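Local coordinates for protein 3-hydroxyisobutyrate dehydrogenase (Thermus thermophilus, PDB 2CVZ) that probably catalyses the NADP-dependent oxidation of 3-hydroxyisobutyrate to methylmalonate semialdehyde, a step of valine breakdown, at residues V109-A114 / A160-K165; V130-P135 / K150-V155. One frame throughout, in Å; residues are numbered along the deposited sequence.

Contact 1. Residues V109-A114 / A160-K165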
ATOM      1  N   VAL C 109      44.127  -5.044  -7.896  1.00 32.99           N
ATOM      2  CA  VAL C 109      43.447  -3.944  -7.214  1.00 31.64           C
ATOM      3  C   VAL C 109      42.338  -4.482  -6.318  1.00 30.78           C
ATOM      4  O   VAL C 109      41.540  -5.320  -6.740  1.00 31.70           O
ATOM      5  CB  VAL C 109      42.832  -2.957  -8.230  1.00 32.19           C
ATOM      6  CG1 VAL C 109      42.054  -1.871  -7.500  1.00 32.09           C
ATOM      7  CG2 VAL C 109      43.931  -2.337  -9.077  1.00 30.54           C
ATOM      8  N   THR C 110      42.288  -3.994  -5.084  1.00 29.32           N
ATOM      9  CA  THR C 110      41.280  -4.436  -4.128  1.00 27.94           C
ATOM     10  C   THR C 110      40.142  -3.433  -3.988  1.00 27.68           C
ATOM     11  O   THR C 110      40.337  -2.311  -3.512  1.00 26.65           O
ATOM     12  CB  THR C 110      41.904  -4.679  -2.746  1.00 28.74           C
ATOM     13  OG1 THR C 110      42.932  -5.672  -2.862  1.00 27.74           O
ATOM     14  CG2 THR C 110      40.851  -5.159  -1.757  1.00 28.34           C
ATOM     15  N   TYR C 111      38.953  -3.851  -4.413  1.00 26.70           N
ATOM     16  CA  TYR C 111      37.759  -3.016  -4.351  1.00 26.23           C
ATOM     17  C   TYR C 111      37.049  -3.168  -3.012  1.00 26.29           C
ATOM     18  O   TYR C 111      36.996  -4.259  -2.438  1.00 25.59           O
ATOM     19  CB  TYR C 111      36.788  -3.402  -5.471  1.00 25.17           C
ATOM     20  CG  TYR C 111      35.457  -2.670  -5.441  1.00 24.32           C
ATOM     21  CD1 TYR C 111      35.259  -1.509  -6.189  1.00 23.04           C
ATOM     22  CD2 TYR C 111      34.391  -3.147  -4.670  1.00 22.38           C
ATOM     23  CE1 TYR C 111      34.030  -0.841  -6.178  1.00 22.50           C
ATOM     24  CE2 TYR C 111      33.161  -2.485  -4.650  1.00 21.94           C
ATOM     25  CZ  TYR C 111      32.987  -1.338  -5.407  1.00 21.93           C
ATOM     26  OH  TYR C 111      31.767  -0.698  -5.410  1.00 22.24           O
ATOM     27  N   LEU C 112      36.500  -2.062  -2.529  1.00 25.22           N
ATOM     28  CA  LEU C 112      35.756  -2.046  -1.278  1.00 25.29           C
ATOM     29  C   LEU C 112      34.578  -1.112  -1.471  1.00 24.86           C
ATOM     30  O   LEU C 112      34.759   0.010  -1.944  1.00 22.48           O
ATOM     31  CB  LEU C 112      36.620  -1.509  -0.134  1.00 27.71           C
ATOM     32  CG  LEU C 112      37.840  -2.318   0.307  1.00 30.23           C
ATOM     33  CD1 LEU C 112      38.584  -1.558   1.388  1.00 33.43           C
ATOM     34  CD2 LEU C 112      37.394  -3.674   0.823  1.00 32.96           C
ATOM     35  N   ASP C 113      33.367  -1.561  -1.154  1.00 24.24           N
ATOM     36  CA  ASP C 113      32.248  -0.646  -1.281  1.00 24.12           C
ATOM     37  C   ASP C 113      32.236   0.155   0.009  1.00 23.05           C
ATOM     38  O   ASP C 113      32.284  -0.406   1.104  1.00 25.40           O
ATOM     39  CB  ASP C 113      30.897  -1.356  -1.515  1.00 24.90           C
ATOM     40  CG  ASP C 113      30.744  -2.656  -0.747  1.00 25.59           C
ATOM     41  OD1 ASP C 113      29.618  -2.923  -0.272  1.00 23.69           O
ATOM     42  OD2 ASP C 113      31.718  -3.427  -0.643  1.00 28.30           O
ATOM     43  N   ALA C 114      32.211   1.474  -0.125  1.00 20.16           N
ATOM     44  CA  ALA C 114      32.222   2.342   1.036  1.00 18.86           C
ATOM     45  C   ALA C 114      31.224   3.488   0.924  1.00 19.58           C
ATOM     46  O   ALA C 114      31.595   4.660   1.030  1.00 19.13           O
ATOM     47  CB  ALA C 114      33.631   2.892   1.250  1.00 19.36           C
ATOM     48  N   ALA C 160      28.069  -5.818   0.791  1.00 21.15           N
ATOM     49  CA  ALA C 160      27.337  -5.634   2.040  1.00 20.44           C
ATOM     50  C   ALA C 160      27.194  -4.161   2.400  1.00 20.25           C
ATOM     51  O   ALA C 160      26.199  -3.758   2.997  1.00 20.17           O
ATOM     52  CB  ALA C 160      28.030  -6.383   3.172  1.00 21.09           C
ATOM     53  N   GLY C 161      28.195  -3.361   2.045  1.00 19.27           N
ATOM     54  CA  GLY C 161      28.137  -1.940   2.340  1.00 18.78           C
ATOM     55  C   GLY C 161      27.029  -1.282   1.539  1.00 18.04           C
ATOM     56  O   GLY C 161      26.225  -0.524   2.079  1.00 17.95           O
ATOM     57  N   HIS C 162      26.988  -1.578   0.243  1.00 18.54           N
ATOM     58  CA  HIS C 162      25.967  -1.019  -0.635  1.00 18.30           C
ATOM     59  C   HIS C 162      24.578  -1.458  -0.185  1.00 17.49           C
ATOM     60  O   HIS C 162      23.617  -0.698  -0.277  1.00 17.61           O
ATOM     61  CB  HIS C 162      26.186  -1.477  -2.080  1.00 19.15           C
ATOM     62  CG  HIS C 162      27.395  -0.883  -2.729  1.00 20.10           C
ATOM     63  ND1 HIS C 162      27.702   0.458  -2.650  1.00 20.05           N
ATOM     64  CD2 HIS C 162      28.360  -1.444  -3.497  1.00 21.53           C
ATOM     65  CE1 HIS C 162      28.803   0.699  -3.340  1.00 20.11           C
ATOM     66  NE2 HIS C 162      29.224  -0.438  -3.863  1.00 20.96           N
ATOM     67  N   ALA C 163      24.479  -2.690   0.299  1.00 17.09           N
ATOM     68  CA  ALA C 163      23.204  -3.226   0.759  1.00 16.97           C
ATOM     69  C   ALA C 163      22.692  -2.468   1.979  1.00 16.44           C
ATOM     70  O   ALA C 163      21.525  -2.084   2.032  1.00 16.83           O
ATOM     71  CB  ALA C 163      23.348  -4.706   1.083  1.00 17.45           C
ATOM     72  N   VAL C 164      23.565  -2.258   2.961  1.00 16.25           N
ATOM     73  CA  VAL C 164      23.169  -1.534   4.163  1.00 15.45           C
ATOM     74  C   VAL C 164      22.801  -0.095   3.816  1.00 15.14           C
ATOM     75  O   VAL C 164      21.866   0.472   4.386  1.00 15.71           O
ATOM     76  CB  VAL C 164      24.300  -1.532   5.217  1.00 15.98           C
ATOM     77  CG1 VAL C 164      23.923  -0.642   6.389  1.00 14.67           C
ATOM     78  CG2 VAL C 164      24.551  -2.952   5.700  1.00 16.36           C
ATOM     79  N   LYS C 165      23.535   0.495   2.879  1.00 15.72           N
ATOM     80  CA  LYS C 165      23.264   1.867   2.466  1.00 17.53           C
ATOM     81  C   LYS C 165      21.877   1.962   1.842  1.00 15.82           C
ATOM     82  O   LYS C 165      21.114   2.873   2.148  1.00 16.66           O
ATOM     83  CB  LYS C 165      24.318   2.350   1.461  1.00 16.86           C
ATOM     84  CG  LYS C 165      24.021   3.719   0.832  1.00 18.07           C
ATOM     85  CD  LYS C 165      23.876   4.831   1.877  1.00 21.04           C
ATOM     86  CE  LYS C 165      23.580   6.175   1.215  1.00 22.60           C
ATOM     87  NZ  LYS C 165      23.307   7.257   2.210  1.00 23.59           N
TER
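Asp113 and Tyr111, two residues apart on strand 110-113, each hold the first turn of helix 160-165, which runs on in nearly the same direction as the strand, their axes 15° apart. Backbone amides meet the carboxylate: Asp113 OD1 accepts His162 N at 3.0 Å through its anti lone pair, with the N-H pointing well at it (152°), and Gly161 N at 2.8 Å in a weak, bent bond. A chi1 of 37° tucks CG of Asp113 between its backbone N and carbonyl carbon and swings the acid toward the helix start, where OD2 also takes the amide of Gly159. Gly161 lets the helix come this close, since a CB there would collide with Asp113 OD1.

Between side chains, His162 NE2 donates to Tyr111 OH at 3.0 Å, the hydroxyl lying in the imidazole plane. The same hydroxyl bonds Asp88 of strand 85-88. A CH-pi contact completes the set: Asp113 CB sits over one face of the imidazole, 3.3 Å from the ring centroid of His162. With an alanine here in place of His162, Tyr111 OH would probably lose its NE2 donor, and Asp113 CB the ring face that covers it.

With two amides of the helix's first turn on OD1, one of them weakly, and Gly159 N on OD2, the helix start would probably stabilise a negative charge on the buried Asp113.

Contact 2. Residues V130-P135 / K150-V155; sequences VMLGGP and KKVVHV
Val130 and Leu132 pair with the strand 151-155 through four backbone bonds in parallel register: Val130 N to Lys151 O, Val153 N to Val130 O, Leu132 N to Val153 O and Val155 N to Leu132 O, between 2.8 and 2.9 Å. On the sheet face that carries Val130, Leu132, Val152 and His154, Leu132 CD2 presses on Val152 CG1 at 3.2 Å, tighter than ordinary van der Waals contact. His154, with CG anti to its backbone N (chi1 -176°), reaches along the neighbouring strand, past Leu132 to Gly134: Leu132 O lies at the ring edge, in plane, and NE2 donates to Gly134 O at 2.7 Å, a bent bond with the acceptor tilted from the ring plane. NE2 also makes a weak bond to Gly156 O.

The two strands are the parallel arms of a beta-alpha-beta crossover, joined by helix 136-142, whose Glu136 and Val139 touch the imidazole. At Gly134, just before Pro135 at the helix N-cap, the backbone (phi 152°, psi -172°) would jam any CB against the preceding carbonyl O. On the other face, Met131 (selenomethionine) and Val153 both pack on Val199 of the second subunit. The end of the Lys151 side chain leads off from strand 130-133 to form a salt bridge with Glu198 of that subunit, and Lys195 of the same subunit bonds His154 O.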
ATOM      1  N   VAL C 130      30.516   5.749   7.360  1.00 18.47           N
ATOM      2  CA  VAL C 130      30.879   4.874   6.256  1.00 20.02           C
ATOM      3  C   VAL C 130      30.596   3.414   6.579  1.00 21.77           C
ATOM      4  O   VAL C 130      30.913   2.942   7.666  1.00 23.78           O
ATOM      5  CB  VAL C 130      32.384   5.006   5.909  1.00 19.99           C
ATOM      6  CG1 VAL C 130      32.735   4.091   4.737  1.00 19.10           C
ATOM      7  CG2 VAL C 130      32.718   6.451   5.565  1.00 20.01           C
HETATM    8  N   MSE C 131      29.995   2.709   5.626  1.00 22.12           N
HETATM    9  CA  MSE C 131      29.696   1.290   5.786  1.00 22.73           C
HETATM   10  C   MSE C 131      30.551   0.543   4.769  1.00 24.06           C
HETATM   11  O   MSE C 131      30.281   0.581   3.566  1.00 24.31           O
HETATM   12  CB  MSE C 131      28.198   1.027   5.563  1.00 24.61           C
HETATM   13  CG  MSE C 131      27.589   1.728   4.355  1.00 24.51           C
HETATM   14 SE   MSE C 131      25.906   2.624   4.762  1.00 29.54          SE
HETATM   15  CE  MSE C 131      26.626   4.276   5.460  1.00 24.64           C
ATOM     16  N   LEU C 132      31.598  -0.118   5.259  1.00 23.64           N
ATOM     17  CA  LEU C 132      32.531  -0.847   4.401  1.00 24.81           C
ATOM     18  C   LEU C 132      32.170  -2.292   4.121  1.00 24.38           C
ATOM     19  O   LEU C 132      31.703  -3.014   4.998  1.00 23.47           O
ATOM     20  CB  LEU C 132      33.945  -0.836   4.998  1.00 26.08           C
ATOM     21  CG  LEU C 132      34.769   0.448   5.095  1.00 27.79           C
ATOM     22  CD1 LEU C 132      35.006   1.024   3.707  1.00 27.06           C
ATOM     23  CD2 LEU C 132      34.050   1.438   5.978  1.00 29.69           C
ATOM     24  N   GLY C 133      32.420  -2.697   2.881  1.00 25.10           N
ATOM     25  CA  GLY C 133      32.176  -4.061   2.458  1.00 25.07           C
ATOM     26  C   GLY C 133      33.448  -4.548   1.787  1.00 26.16           C
ATOM     27  O   GLY C 133      33.933  -3.921   0.843  1.00 25.70           O
ATOM     28  N   GLY C 134      34.003  -5.651   2.280  1.00 25.53           N
ATOM     29  CA  GLY C 134      35.222  -6.180   1.695  1.00 26.59           C
ATOM     30  C   GLY C 134      36.070  -6.946   2.695  1.00 27.26           C
ATOM     31  O   GLY C 134      35.627  -7.182   3.817  1.00 25.63           O
ATOM     32  N   PRO C 135      37.295  -7.351   2.315  1.00 29.02           N
ATOM     33  CA  PRO C 135      38.216  -8.099   3.182  1.00 30.98           C
ATOM     34  C   PRO C 135      38.656  -7.315   4.418  1.00 33.14           C
ATOM     35  O   PRO C 135      38.900  -6.109   4.349  1.00 33.61           O
ATOM     36  CB  PRO C 135      39.394  -8.408   2.255  1.00 31.22           C
ATOM     37  CG  PRO C 135      38.764  -8.439   0.894  1.00 31.47           C
ATOM     38  CD  PRO C 135      37.837  -7.250   0.949  1.00 29.40           C
ATOM     39  N   LYS C 150      33.679   9.879  10.244  1.00 24.49           N
ATOM     40  CA  LYS C 150      33.755   9.794  11.694  1.00 26.34           C
ATOM     41  C   LYS C 150      33.481   8.330  12.033  1.00 26.38           C
ATOM     42  O   LYS C 150      34.403   7.572  12.331  1.00 27.20           O
ATOM     43  CB  LYS C 150      32.708  10.703  12.345  1.00 27.37           C
ATOM     44  CG  LYS C 150      32.783  10.736  13.868  1.00 31.96           C
ATOM     45  CD  LYS C 150      31.864  11.801  14.444  1.00 35.23           C
ATOM     46  CE  LYS C 150      31.961  11.860  15.963  1.00 38.27           C
ATOM     47  NZ  LYS C 150      31.116  12.952  16.528  1.00 40.28           N
ATOM     48  N   LYS C 151      32.212   7.935  11.963  1.00 25.69           N
ATOM     49  CA  LYS C 151      31.811   6.560  12.241  1.00 24.54           C
ATOM     50  C   LYS C 151      32.084   5.666  11.033  1.00 23.77           C
ATOM     51  O   LYS C 151      31.545   5.889   9.951  1.00 22.80           O
ATOM     52  CB  LYS C 151      30.321   6.509  12.592  1.00 26.23           C
ATOM     53  CG  LYS C 151      29.719   5.108  12.578  1.00 28.28           C
ATOM     54  CD  LYS C 151      30.201   4.253  13.739  1.00 30.90           C
ATOM     55  CE  LYS C 151      29.572   4.696  15.053  1.00 31.36           C
ATOM     56  NZ  LYS C 151      30.004   3.834  16.190  1.00 31.07           N
ATOM     57  N   VAL C 152      32.918   4.651  11.226  1.00 21.51           N
ATOM     58  CA  VAL C 152      33.266   3.722  10.156  1.00 21.88           C
ATOM     59  C   VAL C 152      32.993   2.288  10.605  1.00 22.50           C
ATOM     60  O   VAL C 152      33.600   1.807  11.563  1.00 23.92           O
ATOM     61  CB  VAL C 152      34.754   3.870   9.775  1.00 21.02           C
ATOM     62  CG1 VAL C 152      35.108   2.915   8.654  1.00 20.80           C
ATOM     63  CG2 VAL C 152      35.037   5.307   9.361  1.00 20.85           C
ATOM     64  N   VAL C 153      32.085   1.606   9.909  1.00 22.22           N
ATOM     65  CA  VAL C 153      31.722   0.235  10.260  1.00 22.24           C
ATOM     66  C   VAL C 153      31.909  -0.778   9.129  1.00 23.22           C
ATOM     67  O   VAL C 153      31.483  -0.549   7.995  1.00 22.64           O
ATOM     68  CB  VAL C 153      30.244   0.167  10.728  1.00 22.40           C
ATOM     69  CG1 VAL C 153      29.900  -1.240  11.201  1.00 21.21           C
ATOM     70  CG2 VAL C 153      30.004   1.178  11.831  1.00 22.58           C
ATOM     71  N   HIS C 154      32.555  -1.896   9.450  1.00 22.71           N
ATOM     72  CA  HIS C 154      32.774  -2.969   8.484  1.00 24.39           C
ATOM     73  C   HIS C 154      31.546  -3.860   8.610  1.00 24.62           C
ATOM     74  O   HIS C 154      31.376  -4.544   9.624  1.00 24.35           O
ATOM     75  CB  HIS C 154      34.026  -3.772   8.844  1.00 25.14           C
ATOM     76  CG  HIS C 154      34.368  -4.837   7.848  1.00 27.31           C
ATOM     77  ND1 HIS C 154      35.279  -5.836   8.111  1.00 28.30           N
ATOM     78  CD2 HIS C 154      33.935  -5.046   6.582  1.00 26.63           C
ATOM     79  CE1 HIS C 154      35.392  -6.616   7.050  1.00 29.65           C
ATOM     80  NE2 HIS C 154      34.587  -6.157   6.108  1.00 28.74           N
ATOM     81  N   VAL C 155      30.696  -3.860   7.588  1.00 23.66           N
ATOM     82  CA  VAL C 155      29.470  -4.646   7.638  1.00 23.29           C
ATOM     83  C   VAL C 155      29.485  -6.001   6.946  1.00 24.62           C
ATOM     84  O   VAL C 155      28.504  -6.737   7.021  1.00 24.93           O
ATOM     85  CB  VAL C 155      28.279  -3.828   7.096  1.00 21.86           C
ATOM     86  CG1 VAL C 155      28.077  -2.598   7.962  1.00 20.16           C
ATOM     87  CG2 VAL C 155      28.528  -3.425   5.648  1.00 21.99           C
TER

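The centres of the two contacts lie about 8 Å apart, and along the chain they come in the order 109-114, 130-135, 150-155, 160-165, so contact 2 falls within the interval spanned by contact 1. They share one mixed sheet: strand 110-117 runs antiparallel beside strand 128-133, which in turn neighbours strand 149-156, the outermost strand on that side within this chain. Asp113 O and Gly133 N, 2.9 Å apart, probably hydrogen-bond between them, and Ala114 packs on Leu132. Strand 149-156 is followed, after a three-residue link, by helix 160-188, so the last part of the nucleotide-binding sheet is tied to the start of the long helix. Lys165 on that helix touches the bound NADPH, and both contacts also meet the second subunit.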